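PDB 3PQA: lactaldehyde dehydrogenase from Methanocaldococcus jannaschii, which oxidises lactaldehyde to lactate with NAD, a step in coenzyme F420 biosynthesis, and prefers NAD to NADP as its cofactor. Local coordinates for residues Asn246-Leu251 against Ile276-Ile281; Val260-Lys265 against Ile421-Leu426; Lys265-Tyr270 against Pro372-Ile377; Leu395-Phe400 against Glu412-Gly417. All blocks are in the same frame, centred on the assembly; numbering follows the deposited sequence.

Contact 1: Asn246-Leu251 against Ile276-Ile281; sequences NPNIVL and ISVGMI
Asn246 and Asn248 meet Gly279, Met280 and Ile281 across two neighbouring parallel strands, the outer members of a beta-alpha-beta unit whose connecting helix is 256-268. The contact illustrates how neighbouring parallel strands beside the probable active site satisfy their polar atoms. Asn246 O collects three donors: Gly279 N at 2.9 Å, and, more weakly, Met280 N and the side-chain ND2 of Asn248. One step along, Asn248 N gives its hydrogen to Met280 O at 2.9 Å, and the ladder is extended by a CA-H...O contact from Ile281 CA to Asn248 O. The carboxamide of Asn246 serves both flanks. Its OD1 accepts from His396 N, while ND2 supplies Ser277 O, 2.9 Å away and almost within the amide plane, in a nearly straight bond (173°); ND2 also bonds to the backbone O of Cys275, the probable catalytic cysteine. This side chain therefore joins the backbone following that cysteine to the strand on its other side. Asn248 OD1 is taken by Ser425 N; CG, beside the backbone N (chi1 -74°), sets the amide against Val278, with ND2 3.6 Å from Val278 CG2. Apolar contacts add Pro247 CB against Met280 CG and Val250 CG2 against Ile281 CG2. A water accepts from Asn246 N at 3.0 Å and is placed to donate to Ser277 O, also at 3.0 Å.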
loop_
_atom_site.group_PDB
_atom_site.type_symbol
_atom_site.label_atom_id
_atom_site.label_comp_id
_atom_site.label_asym_id
_atom_site.label_seq_id
_atom_site.Cartn_x
_atom_site.Cartn_y
_atom_site.Cartn_z
ATOM N N ASN B 246 -14.916 -24.144 -15.831
ATOM C CA ASN B 246 -14.979 -23.598 -14.471
ATOM C C ASN B 246 -15.937 -24.369 -13.553
ATOM O O ASN B 246 -17.132 -24.364 -13.786
ATOM C CB ASN B 246 -15.337 -22.120 -14.531
ATOM C CG ASN B 246 -14.406 -21.344 -15.429
ATOM O OD1 ASN B 246 -13.226 -21.219 -15.153
ATOM N ND2 ASN B 246 -14.937 -20.842 -16.513
ATOM N N PRO B 247 -15.402 -25.023 -12.512
ATOM C CA PRO B 247 -16.266 -25.883 -11.692
ATOM C C PRO B 247 -17.045 -25.090 -10.665
ATOM O O PRO B 247 -16.487 -24.207 -10.013
ATOM C CB PRO B 247 -15.270 -26.815 -10.998
ATOM C CG PRO B 247 -14.050 -25.945 -10.810
ATOM C CD PRO B 247 -13.991 -25.105 -12.084
ATOM N N ASN B 248 -18.332 -25.415 -10.555
ATOM C CA ASN B 248 -19.218 -24.766 -9.608
ATOM C C ASN B 248 -19.768 -25.854 -8.701
ATOM O O ASN B 248 -20.397 -26.768 -9.172
ATOM C CB ASN B 248 -20.347 -24.048 -10.362
ATOM C CG ASN B 248 -19.880 -22.762 -11.060
ATOM O OD1 ASN B 248 -20.287 -21.667 -10.674
ATOM N ND2 ASN B 248 -19.050 -22.891 -12.108
ATOM N N ILE B 249 -19.559 -25.708 -7.394
ATOM C CA ILE B 249 -19.762 -26.784 -6.423
ATOM C C ILE B 249 -20.944 -26.441 -5.544
ATOM O O ILE B 249 -20.998 -25.353 -5.002
ATOM C CB ILE B 249 -18.503 -26.922 -5.529
ATOM C CG1 ILE B 249 -17.334 -27.431 -6.376
ATOM C CG2 ILE B 249 -18.788 -27.789 -4.261
ATOM C CD1 ILE B 249 -15.957 -27.214 -5.770
ATOM N N VAL B 250 -21.879 -27.377 -5.396
ATOM C CA VAL B 250 -23.068 -27.123 -4.588
ATOM C C VAL B 250 -23.047 -28.134 -3.458
ATOM O O VAL B 250 -23.277 -29.330 -3.697
ATOM C CB VAL B 250 -24.368 -27.278 -5.411
ATOM C CG1 VAL B 250 -25.627 -27.046 -4.535
ATOM C CG2 VAL B 250 -24.378 -26.330 -6.609
ATOM N N LEU B 251 -22.750 -27.667 -2.246
ATOM C CA LEU B 251 -22.733 -28.555 -1.071
ATOM C C LEU B 251 -24.154 -28.809 -0.561
ATOM O O LEU B 251 -25.074 -28.070 -0.884
ATOM C CB LEU B 251 -21.858 -27.989 0.050
ATOM C CG LEU B 251 -20.374 -27.779 -0.276
ATOM C CD1 LEU B 251 -19.598 -27.507 0.998
ATOM C CD2 LEU B 251 -19.798 -28.995 -0.964
ATOM N N ILE B 276 -15.341 -17.210 -17.977
ATOM C CA ILE B 276 -15.709 -17.648 -16.618
ATOM C C ILE B 276 -17.119 -18.277 -16.498
ATOM O O ILE B 276 -17.631 -18.474 -15.387
ATOM C CB ILE B 276 -15.513 -16.517 -15.565
ATOM C CG1 ILE B 276 -16.182 -15.217 -16.013
ATOM C CG2 ILE B 276 -14.022 -16.309 -15.284
ATOM C CD1 ILE B 276 -16.076 -14.088 -14.984
ATOM N N SER B 277 -17.724 -18.594 -17.646
ATOM C CA SER B 277 -18.976 -19.357 -17.702
ATOM C C SER B 277 -18.868 -20.678 -16.953
ATOM O O SER B 277 -17.787 -21.268 -16.839
ATOM C CB SER B 277 -19.361 -19.675 -19.162
ATOM O OG SER B 277 -19.672 -18.496 -19.881
ATOM N N VAL B 278 -19.994 -21.119 -16.409
ATOM C CA VAL B 278 -20.063 -22.383 -15.699
ATOM C C VAL B 278 -19.677 -23.499 -16.679
ATOM O O VAL B 278 -20.287 -23.632 -17.749
ATOM C CB VAL B 278 -21.498 -22.620 -15.162
ATOM C CG1 VAL B 278 -21.692 -24.072 -14.652
ATOM C CG2 VAL B 278 -21.836 -21.580 -14.068
ATOM N N GLY B 279 -18.667 -24.284 -16.300
ATOM C CA GLY B 279 -18.161 -25.403 -17.115
ATOM C C GLY B 279 -18.642 -26.754 -16.623
ATOM O O GLY B 279 -18.786 -27.701 -17.414
ATOM N N MET B 280 -18.845 -26.871 -15.315
ATOM C CA MET B 280 -19.427 -28.095 -14.739
ATOM C C MET B 280 -20.041 -27.748 -13.399
ATOM O O MET B 280 -19.608 -26.794 -12.742
ATOM C CB MET B 280 -18.369 -29.228 -14.613
ATOM C CG MET B 280 -17.215 -29.021 -13.605
ATOM S SD MET B 280 -15.976 -30.379 -13.541
ATOM C CE MET B 280 -14.517 -29.573 -14.252
ATOM N N ILE B 281 -21.072 -28.491 -13.011
ATOM C CA ILE B 281 -21.661 -28.318 -11.676
ATOM C C ILE B 281 -21.435 -29.636 -10.954
ATOM O O ILE B 281 -21.815 -30.696 -11.485
ATOM C CB ILE B 281 -23.187 -27.979 -11.725
ATOM C CG1 ILE B 281 -23.423 -26.671 -12.488
ATOM C CG2 ILE B 281 -23.799 -27.914 -10.302
ATOM C CD1 ILE B 281 -24.894 -26.312 -12.691
HETATM O O HOH W 1 -16.192 -23.268 -18.358
#

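Contact 2: Val260-Lys265 against Ile421-Leu426; sequences VNALIK and INDSSL
Asp423 OD1, which rests 3.5 Å from Ala262 CB, is gripped by two donors. Ser424 N reaches it at 2.8 Å from above the carboxylate plane, 43° out of it, and a water delivers a hydrogen at 3.0 Å. The same water donates to Ala262 O, 2.9 Å away on the helix, and accepts from Ser424 OG at 2.7 Å. It has three partners in the contact and stands in for direct hydrogen bonds, since none passes between the helix residues 260-265 and the segment 421-426. A single solvent molecule thus bridges the helix carbonyl of Ala262 to both Asp423 and Ser424. Ser424 is turned to suit it: with chi1 at 82°, OG lies between the backbone N and the carbonyl carbon, where it donates to the water and accepts from Leu426 N at 3.1 Å. CB of the same serine touches Ala262 O and also packs against Leu263 CD2. Further along, Leu426 swings a methyl, CD2, to 3.6 Å from Lys265 O. The other carboxylate oxygen, Asp423 OD2, forms a salt bridge to Arg122 of the second subunit, so one side chain links the helix water to the subunit interface. At Ile421 the sheet itself runs on into that subunit through a parallel ladder. The bond from Leu426 N to Ser424 OG makes an ST turn in the loop that follows strand 418-421, packed against helix 256-268, the crossover helix of a beta-alpha-beta unit.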
loop_
_atom_site.group_PDB
_atom_site.type_symbol
_atom_site.label_atom_id
_atom_site.label_comp_id
_atom_site.label_asym_id
_atom_site.label_seq_id
_atom_site.Cartn_x
_atom_site.Cartn_y
_atom_site.Cartn_z
ATOM N N VAL B 260 -29.515 -22.164 -7.673
ATOM C CA VAL B 260 -30.120 -22.339 -8.990
ATOM C C VAL B 260 -30.151 -21.021 -9.768
ATOM O O VAL B 260 -29.735 -20.979 -10.930
ATOM C CB VAL B 260 -31.529 -22.972 -8.896
ATOM C CG1 VAL B 260 -32.232 -22.937 -10.242
ATOM C CG2 VAL B 260 -31.416 -24.405 -8.387
ATOM N N ASN B 261 -30.646 -19.957 -9.141
ATOM C CA ASN B 261 -30.682 -18.660 -9.810
ATOM C C ASN B 261 -29.293 -18.208 -10.245
ATOM O O ASN B 261 -29.105 -17.794 -11.392
ATOM C CB ASN B 261 -31.391 -17.611 -8.942
ATOM C CG ASN B 261 -32.877 -17.905 -8.796
ATOM O OD1 ASN B 261 -33.468 -18.618 -9.619
ATOM N ND2 ASN B 261 -33.490 -17.365 -7.747
ATOM N N ALA B 262 -28.321 -18.344 -9.344
ATOM C CA ALA B 262 -26.946 -17.922 -9.637
ATOM C C ALA B 262 -26.360 -18.757 -10.755
ATOM O O ALA B 262 -25.646 -18.221 -11.613
ATOM C CB ALA B 262 -26.061 -18.008 -8.386
ATOM N N LEU B 263 -26.668 -20.057 -10.758
ATOM C CA LEU B 263 -26.078 -20.959 -11.752
ATOM C C LEU B 263 -26.756 -20.872 -13.108
ATOM O O LEU B 263 -26.118 -21.134 -14.124
ATOM C CB LEU B 263 -25.998 -22.406 -11.239
ATOM C CG LEU B 263 -24.972 -22.615 -10.112
ATOM C CD1 LEU B 263 -25.247 -23.914 -9.358
ATOM C CD2 LEU B 263 -23.525 -22.601 -10.647
ATOM N N ILE B 264 -28.037 -20.510 -13.123
ATOM C CA ILE B 264 -28.735 -20.216 -14.388
ATOM C C ILE B 264 -28.039 -19.056 -15.099
ATOM O O ILE B 264 -27.720 -19.164 -16.275
ATOM C CB ILE B 264 -30.263 -19.955 -14.178
ATOM C CG1 ILE B 264 -30.984 -21.270 -13.871
ATOM C CG2 ILE B 264 -30.886 -19.249 -15.388
ATOM C CD1 ILE B 264 -31.070 -22.253 -15.064
ATOM N N LYS B 265 -27.768 -17.970 -14.385
ATOM C CA LYS B 265 -27.008 -16.839 -14.946
ATOM C C LYS B 265 -25.625 -17.282 -15.429
ATOM O O LYS B 265 -25.241 -17.039 -16.578
ATOM C CB LYS B 265 -26.855 -15.712 -13.912
ATOM C CG LYS B 265 -28.160 -15.015 -13.567
ATOM C CD LYS B 265 -27.910 -13.841 -12.637
ATOM C CE LYS B 265 -29.028 -13.671 -11.593
ATOM N NZ LYS B 265 -30.199 -12.876 -12.060
ATOM N N ILE B 421 -17.849 -17.547 -3.569
ATOM C CA ILE B 421 -18.650 -18.242 -2.567
ATOM C C ILE B 421 -20.076 -17.692 -2.627
ATOM O O ILE B 421 -20.294 -16.484 -2.517
ATOM C CB ILE B 421 -18.029 -18.109 -1.150
ATOM C CG1 ILE B 421 -16.685 -18.869 -1.111
ATOM C CG2 ILE B 421 -19.014 -18.607 -0.072
ATOM C CD1 ILE B 421 -15.684 -18.378 -0.059
ATOM N N ASN B 422 -21.024 -18.594 -2.873
ATOM C CA ASN B 422 -22.453 -18.274 -2.974
ATOM C C ASN B 422 -22.882 -17.390 -4.159
ATOM O O ASN B 422 -23.955 -16.795 -4.161
ATOM C CB ASN B 422 -23.000 -17.799 -1.611
ATOM C CG ASN B 422 -23.049 -18.933 -0.601
ATOM O OD1 ASN B 422 -23.247 -20.083 -0.984
ATOM N ND2 ASN B 422 -22.856 -18.622 0.689
ATOM N N ASP B 423 -22.050 -17.367 -5.196
ATOM C CA ASP B 423 -22.454 -16.900 -6.529
ATOM C C ASP B 423 -21.672 -17.780 -7.503
ATOM O O ASP B 423 -20.749 -18.476 -7.073
ATOM C CB ASP B 423 -22.144 -15.401 -6.709
ATOM C CG ASP B 423 -22.862 -14.772 -7.904
ATOM O OD1 ASP B 423 -23.637 -15.458 -8.605
ATOM O OD2 ASP B 423 -22.633 -13.567 -8.138
ATOM N N SER B 424 -22.039 -17.793 -8.786
ATOM C CA SER B 424 -21.385 -18.706 -9.743
ATOM C C SER B 424 -20.001 -18.189 -10.129
ATOM O O SER B 424 -19.622 -17.070 -9.778
ATOM C CB SER B 424 -22.226 -18.887 -11.018
ATOM O OG SER B 424 -22.004 -17.800 -11.906
ATOM N N SER B 425 -19.273 -19.006 -10.888
ATOM C CA SER B 425 -17.958 -18.632 -11.409
ATOM C C SER B 425 -17.996 -17.382 -12.283
ATOM O O SER B 425 -16.963 -16.719 -12.458
ATOM C CB SER B 425 -17.345 -19.790 -12.193
ATOM O OG SER B 425 -18.188 -20.192 -13.252
ATOM N N LEU B 426 -19.170 -17.060 -12.830
ATOM C CA LEU B 426 -19.318 -15.903 -13.750
ATOM C C LEU B 426 -19.062 -14.522 -13.114
ATOM O O LEU B 426 -18.879 -13.513 -13.826
ATOM C CB LEU B 426 -20.690 -15.957 -14.442
ATOM C CG LEU B 426 -20.941 -14.983 -15.582
ATOM C CD1 LEU B 426 -20.227 -15.452 -16.840
ATOM C CD2 LEU B 426 -22.424 -14.882 -15.845
HETATM O O HOH W 2 -23.844 -15.900 -11.584
#

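Contact 3: Lys265-Tyr270 against Pro372-Ile377; sequences KGSFIY and PVIPII
Phe268 CG lies anti to the carbonyl carbon, beside the backbone N (chi1 -57°), which swings the ring from the helix end toward Pro372, while Ile374, with CG1 likewise beside its backbone N (chi1 -47°), folds its CG1-CD1 arm back against Ser267. The ring meets the two residues differently. Pro372 crosses it at about a right angle, with CB 3.6 Å from Phe268 CD1, and its carbonyl O comes to the ring edge, in the plane, 3.5 Å from Phe268 CE1. Ile374 CG1 approaches obliquely, 3.8 Å from Phe268 CZ. One face of the ring is covered by CB of its own neighbour, Ser267, which stands over the centre. The helix is 256-268, the crossover of a beta-alpha-beta unit, and here its last turn packs on strand 373-379, the next parallel strand beyond 278-284 in the same sheet, as layers do in open alpha/beta folds. Besides covering the ring, Ser267 meets Ile374. Its CB lies 3.5 Å from Ile374 CD1, a tight carbon pair, and OG is 3.4 Å from the same methyl. The hydroxyl is hydrogen-bonded to Leu263 O, one turn earlier in the helix. Phe268 also packs on Pro353 and on Ala299 of helix 288-300. At the helix terminus, Lys265 O accepts both Phe268 N and, at 2.9 Å, Ile269 N.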
loop_
_atom_site.group_PDB
_atom_site.type_symbol
_atom_site.label_atom_id
_atom_site.label_comp_id
_atom_site.label_asym_id
_atom_site.label_seq_id
_atom_site.Cartn_x
_atom_site.Cartn_y
_atom_site.Cartn_z
ATOM N N LYS B 265 -27.768 -17.970 -14.385
ATOM C CA LYS B 265 -27.008 -16.839 -14.946
ATOM C C LYS B 265 -25.625 -17.282 -15.429
ATOM O O LYS B 265 -25.241 -17.039 -16.578
ATOM C CB LYS B 265 -26.855 -15.712 -13.912
ATOM C CG LYS B 265 -28.160 -15.015 -13.567
ATOM C CD LYS B 265 -27.910 -13.841 -12.637
ATOM C CE LYS B 265 -29.028 -13.671 -11.593
ATOM N NZ LYS B 265 -30.199 -12.876 -12.060
ATOM N N GLY B 266 -24.884 -17.953 -14.549
ATOM C CA GLY B 266 -23.506 -18.354 -14.837
ATOM C C GLY B 266 -23.403 -19.318 -16.009
ATOM O O GLY B 266 -22.417 -19.299 -16.766
ATOM N N SER B 267 -24.425 -20.160 -16.151
ATOM C CA SER B 267 -24.483 -21.137 -17.231
ATOM C C SER B 267 -24.864 -20.533 -18.569
ATOM O O SER B 267 -24.349 -20.964 -19.609
ATOM C CB SER B 267 -25.504 -22.229 -16.887
ATOM O OG SER B 267 -25.021 -23.023 -15.827
ATOM N N PHE B 268 -25.754 -19.541 -18.554
ATOM C CA PHE B 268 -26.433 -19.170 -19.798
ATOM C C PHE B 268 -26.280 -17.736 -20.278
ATOM O O PHE B 268 -26.612 -17.440 -21.423
ATOM C CB PHE B 268 -27.897 -19.626 -19.768
ATOM C CG PHE B 268 -28.047 -21.115 -19.545
ATOM C CD1 PHE B 268 -27.493 -22.027 -20.447
ATOM C CD2 PHE B 268 -28.697 -21.603 -18.417
ATOM C CE1 PHE B 268 -27.602 -23.398 -20.249
ATOM C CE2 PHE B 268 -28.827 -22.984 -18.208
ATOM C CZ PHE B 268 -28.269 -23.884 -19.135
ATOM N N ILE B 269 -25.754 -16.850 -19.434
ATOM C CA ILE B 269 -25.332 -15.530 -19.909
ATOM C C ILE B 269 -24.445 -15.662 -21.159
ATOM O O ILE B 269 -23.534 -16.495 -21.201
ATOM C CB ILE B 269 -24.604 -14.733 -18.790
ATOM C CG1 ILE B 269 -25.625 -14.126 -17.824
ATOM C CG2 ILE B 269 -23.678 -13.627 -19.369
ATOM C CD1 ILE B 269 -26.441 -12.962 -18.398
ATOM N N TYR B 270 -24.732 -14.817 -22.154
ATOM C CA TYR B 270 -24.074 -14.820 -23.471
ATOM C C TYR B 270 -23.890 -16.230 -24.050
ATOM O O TYR B 270 -22.867 -16.547 -24.658
ATOM C CB TYR B 270 -22.770 -13.982 -23.467
ATOM C CG TYR B 270 -22.231 -13.685 -24.868
ATOM C CD1 TYR B 270 -23.079 -13.244 -25.891
ATOM C CD2 TYR B 270 -20.888 -13.858 -25.167
ATOM C CE1 TYR B 270 -22.586 -12.975 -27.174
ATOM C CE2 TYR B 270 -20.386 -13.601 -26.450
ATOM C CZ TYR B 270 -21.239 -13.153 -27.443
ATOM O OH TYR B 270 -20.739 -12.909 -28.709
ATOM N N PRO B 372 -23.861 -23.120 -24.338
ATOM C CA PRO B 372 -24.795 -23.266 -23.220
ATOM C C PRO B 372 -25.049 -24.740 -22.895
ATOM O O PRO B 372 -26.190 -25.197 -22.907
ATOM C CB PRO B 372 -26.061 -22.589 -23.744
ATOM C CG PRO B 372 -26.017 -22.875 -25.242
ATOM C CD PRO B 372 -24.554 -22.806 -25.609
ATOM N N VAL B 373 -23.963 -25.462 -22.627
ATOM C CA VAL B 373 -23.967 -26.906 -22.375
ATOM C C VAL B 373 -23.382 -27.165 -20.983
ATOM O O VAL B 373 -22.191 -26.915 -20.750
ATOM C CB VAL B 373 -23.123 -27.676 -23.427
ATOM C CG1 VAL B 373 -23.030 -29.157 -23.076
ATOM C CG2 VAL B 373 -23.687 -27.475 -24.834
ATOM N N ILE B 374 -24.223 -27.675 -20.078
ATOM C CA ILE B 374 -23.862 -27.826 -18.673
ATOM C C ILE B 374 -23.889 -29.287 -18.211
ATOM O O ILE B 374 -24.973 -29.883 -18.093
ATOM C CB ILE B 374 -24.803 -27.010 -17.753
ATOM C CG1 ILE B 374 -25.008 -25.576 -18.281
ATOM C CG2 ILE B 374 -24.316 -27.063 -16.282
ATOM C CD1 ILE B 374 -23.702 -24.742 -18.444
ATOM N N PRO B 375 -22.701 -29.861 -17.943
ATOM C CA PRO B 375 -22.623 -31.171 -17.297
ATOM C C PRO B 375 -22.786 -31.025 -15.792
ATOM O O PRO B 375 -22.211 -30.108 -15.177
ATOM C CB PRO B 375 -21.215 -31.644 -17.625
ATOM C CG PRO B 375 -20.422 -30.346 -17.722
ATOM C CD PRO B 375 -21.366 -29.309 -18.256
ATOM N N ILE B 376 -23.587 -31.918 -15.218
ATOM C CA ILE B 376 -23.816 -31.963 -13.782
ATOM C C ILE B 376 -23.334 -33.326 -13.307
ATOM O O ILE B 376 -23.700 -34.347 -13.899
ATOM C CB ILE B 376 -25.315 -31.797 -13.436
ATOM C CG1 ILE B 376 -25.817 -30.413 -13.891
ATOM C CG2 ILE B 376 -25.542 -32.007 -11.922
ATOM C CD1 ILE B 376 -27.319 -30.223 -13.826
ATOM N N ILE B 377 -22.511 -33.337 -12.259
ATOM C CA ILE B 377 -21.949 -34.565 -11.724
ATOM C C ILE B 377 -22.358 -34.681 -10.274
ATOM O O ILE B 377 -22.054 -33.794 -9.468
ATOM C CB ILE B 377 -20.402 -34.581 -11.800
ATOM C CG1 ILE B 377 -19.909 -34.387 -13.238
ATOM C CG2 ILE B 377 -19.833 -35.856 -11.145
ATOM C CD1 ILE B 377 -19.796 -32.907 -13.665
#

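Contact 4: Leu395-Phe400 against Glu412-Gly417; sequences LHSAIF and ENLEFG
The beta-alpha-beta unit made of strand 396-400, helix 404-413 and strand 418-421 brings Ser397 against Phe416, where the chain comes back toward its second strand. Ser397 CB sits over one face of the Phe416 ring in a CH-pi contact, 3.7 Å from the ring centroid and 17° off the normal. Backbone atoms lie oblique to the ring: Phe416 CD1 is 3.4 Å from His396 O and 3.6 Å from Leu395 N. A chi1 of 57° puts Ser397 OG between its backbone N and carbonyl carbon, where it touches two apolar groups, Leu414 CD1 and Phe416 CD2, each at 3.5 Å; its polar partner is Gly418 O, through a weak bond. Between the two hydrophobic residues the chain makes an inverse gamma turn centred on Glu415, which lets Leu414 and Phe416 both point at the first strand. The segment after helix 404-413 packs in this way against the first strand of its own unit, and Pro247 of strand 246-250 extends the packing around the Phe416 ring. Leu395 reaches the neighbourhood of Cys275, probably the catalytic cysteine. Leu414 O accepts a hydrogen bond from Lys458 NZ of the second subunit.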
loop_
_atom_site.group_PDB
_atom_site.type_symbol
_atom_site.label_atom_id
_atom_site.label_comp_id
_atom_site.label_asym_id
_atom_site.label_seq_id
_atom_site.Cartn_x
_atom_site.Cartn_y
_atom_site.Cartn_z
ATOM N N LEU B 395 -9.054 -20.907 -14.056
ATOM C CA LEU B 395 -9.588 -19.542 -14.055
ATOM C C LEU B 395 -10.489 -19.264 -12.834
ATOM O O LEU B 395 -9.993 -18.797 -11.809
ATOM C CB LEU B 395 -10.297 -19.236 -15.382
ATOM C CG LEU B 395 -10.650 -17.763 -15.606
ATOM C CD1 LEU B 395 -9.460 -16.843 -15.278
ATOM C CD2 LEU B 395 -11.115 -17.542 -17.026
ATOM N N HIS B 396 -11.792 -19.559 -12.919
ATOM C CA HIS B 396 -12.682 -19.367 -11.766
ATOM C C HIS B 396 -13.328 -20.668 -11.287
ATOM O O HIS B 396 -13.562 -21.583 -12.071
ATOM C CB HIS B 396 -13.767 -18.346 -12.113
ATOM C CG HIS B 396 -13.377 -16.920 -11.854
ATOM N ND1 HIS B 396 -14.306 -15.913 -11.718
ATOM C CD2 HIS B 396 -12.165 -16.337 -11.687
ATOM C CE1 HIS B 396 -13.686 -14.767 -11.490
ATOM N NE2 HIS B 396 -12.383 -15.000 -11.463
ATOM N N SER B 397 -13.626 -20.718 -9.991
ATOM C CA SER B 397 -14.393 -21.796 -9.402
ATOM C C SER B 397 -15.413 -21.166 -8.460
ATOM O O SER B 397 -15.305 -19.982 -8.119
ATOM C CB SER B 397 -13.460 -22.733 -8.633
ATOM O OG SER B 397 -12.726 -22.023 -7.645
ATOM N N ALA B 398 -16.413 -21.939 -8.060
ATOM C CA ALA B 398 -17.422 -21.412 -7.134
ATOM C C ALA B 398 -17.874 -22.514 -6.220
ATOM O O ALA B 398 -17.821 -23.698 -6.594
ATOM C CB ALA B 398 -18.636 -20.822 -7.891
ATOM N N ILE B 399 -18.320 -22.109 -5.039
ATOM C CA ILE B 399 -18.882 -23.019 -4.048
ATOM C C ILE B 399 -20.098 -22.392 -3.370
ATOM O O ILE B 399 -20.070 -21.226 -2.960
ATOM C CB ILE B 399 -17.833 -23.443 -2.993
ATOM C CG1 ILE B 399 -18.494 -24.336 -1.938
ATOM C CG2 ILE B 399 -17.169 -22.232 -2.332
ATOM C CD1 ILE B 399 -17.557 -25.185 -1.189
ATOM N N PHE B 400 -21.156 -23.186 -3.249
ATOM C CA PHE B 400 -22.373 -22.755 -2.596
ATOM C C PHE B 400 -22.476 -23.552 -1.316
ATOM O O PHE B 400 -22.553 -24.786 -1.350
ATOM C CB PHE B 400 -23.577 -22.996 -3.511
ATOM C CG PHE B 400 -23.570 -22.129 -4.745
ATOM C CD1 PHE B 400 -22.825 -22.494 -5.861
ATOM C CD2 PHE B 400 -24.305 -20.941 -4.773
ATOM C CE1 PHE B 400 -22.799 -21.680 -6.994
ATOM C CE2 PHE B 400 -24.294 -20.119 -5.904
ATOM C CZ PHE B 400 -23.554 -20.504 -7.027
ATOM N N GLU B 412 -9.310 -22.162 -0.049
ATOM C CA GLU B 412 -7.861 -22.285 -0.016
ATOM C C GLU B 412 -7.335 -23.392 -0.918
ATOM O O GLU B 412 -6.261 -23.243 -1.499
ATOM C CB GLU B 412 -7.364 -22.427 1.417
ATOM C CG GLU B 412 -7.581 -21.150 2.211
ATOM C CD GLU B 412 -7.250 -21.313 3.670
ATOM O OE1 GLU B 412 -7.261 -20.294 4.389
ATOM O OE2 GLU B 412 -6.986 -22.459 4.095
ATOM N N ASN B 413 -8.105 -24.465 -1.065
ATOM C CA ASN B 413 -7.635 -25.633 -1.792
ATOM C C ASN B 413 -8.003 -25.728 -3.259
ATOM O O ASN B 413 -7.432 -26.550 -3.979
ATOM C CB ASN B 413 -8.048 -26.898 -1.035
ATOM C CG ASN B 413 -7.293 -27.050 0.256
ATOM O OD1 ASN B 413 -6.070 -26.944 0.281
ATOM N ND2 ASN B 413 -8.010 -27.297 1.337
ATOM N N LEU B 414 -8.942 -24.893 -3.704
ATOM C CA LEU B 414 -9.271 -24.804 -5.125
ATOM C C LEU B 414 -8.159 -24.067 -5.871
ATOM O O LEU B 414 -7.819 -22.923 -5.532
ATOM C CB LEU B 414 -10.620 -24.091 -5.312
ATOM C CG LEU B 414 -11.838 -24.933 -4.912
ATOM C CD1 LEU B 414 -13.055 -24.060 -4.816
ATOM C CD2 LEU B 414 -12.053 -26.021 -5.954
ATOM N N GLU B 415 -7.624 -24.725 -6.898
ATOM C CA GLU B 415 -6.465 -24.241 -7.644
ATOM C C GLU B 415 -6.920 -23.326 -8.786
ATOM O O GLU B 415 -6.836 -23.674 -9.966
ATOM C CB GLU B 415 -5.639 -25.442 -8.141
ATOM C CG GLU B 415 -4.905 -26.172 -7.006
ATOM C CD GLU B 415 -4.361 -27.556 -7.378
ATOM O OE1 GLU B 415 -4.546 -28.016 -8.524
ATOM O OE2 GLU B 415 -3.730 -28.184 -6.504
ATOM N N PHE B 416 -7.398 -22.138 -8.409
ATOM C CA PHE B 416 -8.009 -21.201 -9.353
ATOM C C PHE B 416 -7.571 -19.773 -9.076
ATOM O O PHE B 416 -7.225 -19.428 -7.932
ATOM C CB PHE B 416 -9.546 -21.332 -9.295
ATOM C CG PHE B 416 -10.038 -22.613 -9.901
ATOM C CD1 PHE B 416 -10.404 -22.660 -11.247
ATOM C CD2 PHE B 416 -10.062 -23.797 -9.144
ATOM C CE1 PHE B 416 -10.810 -23.882 -11.835
ATOM C CE2 PHE B 416 -10.466 -25.012 -9.720
ATOM C CZ PHE B 416 -10.855 -25.043 -11.055
ATOM N N GLY B 417 -7.604 -18.938 -10.115
ATOM C CA GLY B 417 -7.373 -17.496 -9.956
ATOM C C GLY B 417 -8.462 -16.764 -9.183
ATOM O O GLY B 417 -8.208 -15.710 -8.573
#

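In the fold
All four contacts belong to one predominantly parallel sheet and its flanking segments. Strands 373-379, 278-284, 246-250, 396-400 and 418-421 lie side by side in that order, with contact 1 at the middle. Its centre lies about 8 Å from those of contacts 2 and 3 and about 9 Å from that of contact 4; contacts 3 and 4, on either flank, are about 17 Å apart. Contacts 2 and 3 share helix 256-268 and Lys265. Along the chain, contact 1 opens first, alternates with contacts 2 and 3, and closes before contact 4 opens; contacts 3 and 4 fall inside the span of contact 2. Contacts 1 and 4 border the probable catalytic cysteine; contacts 2 and 4 meet the second subunit.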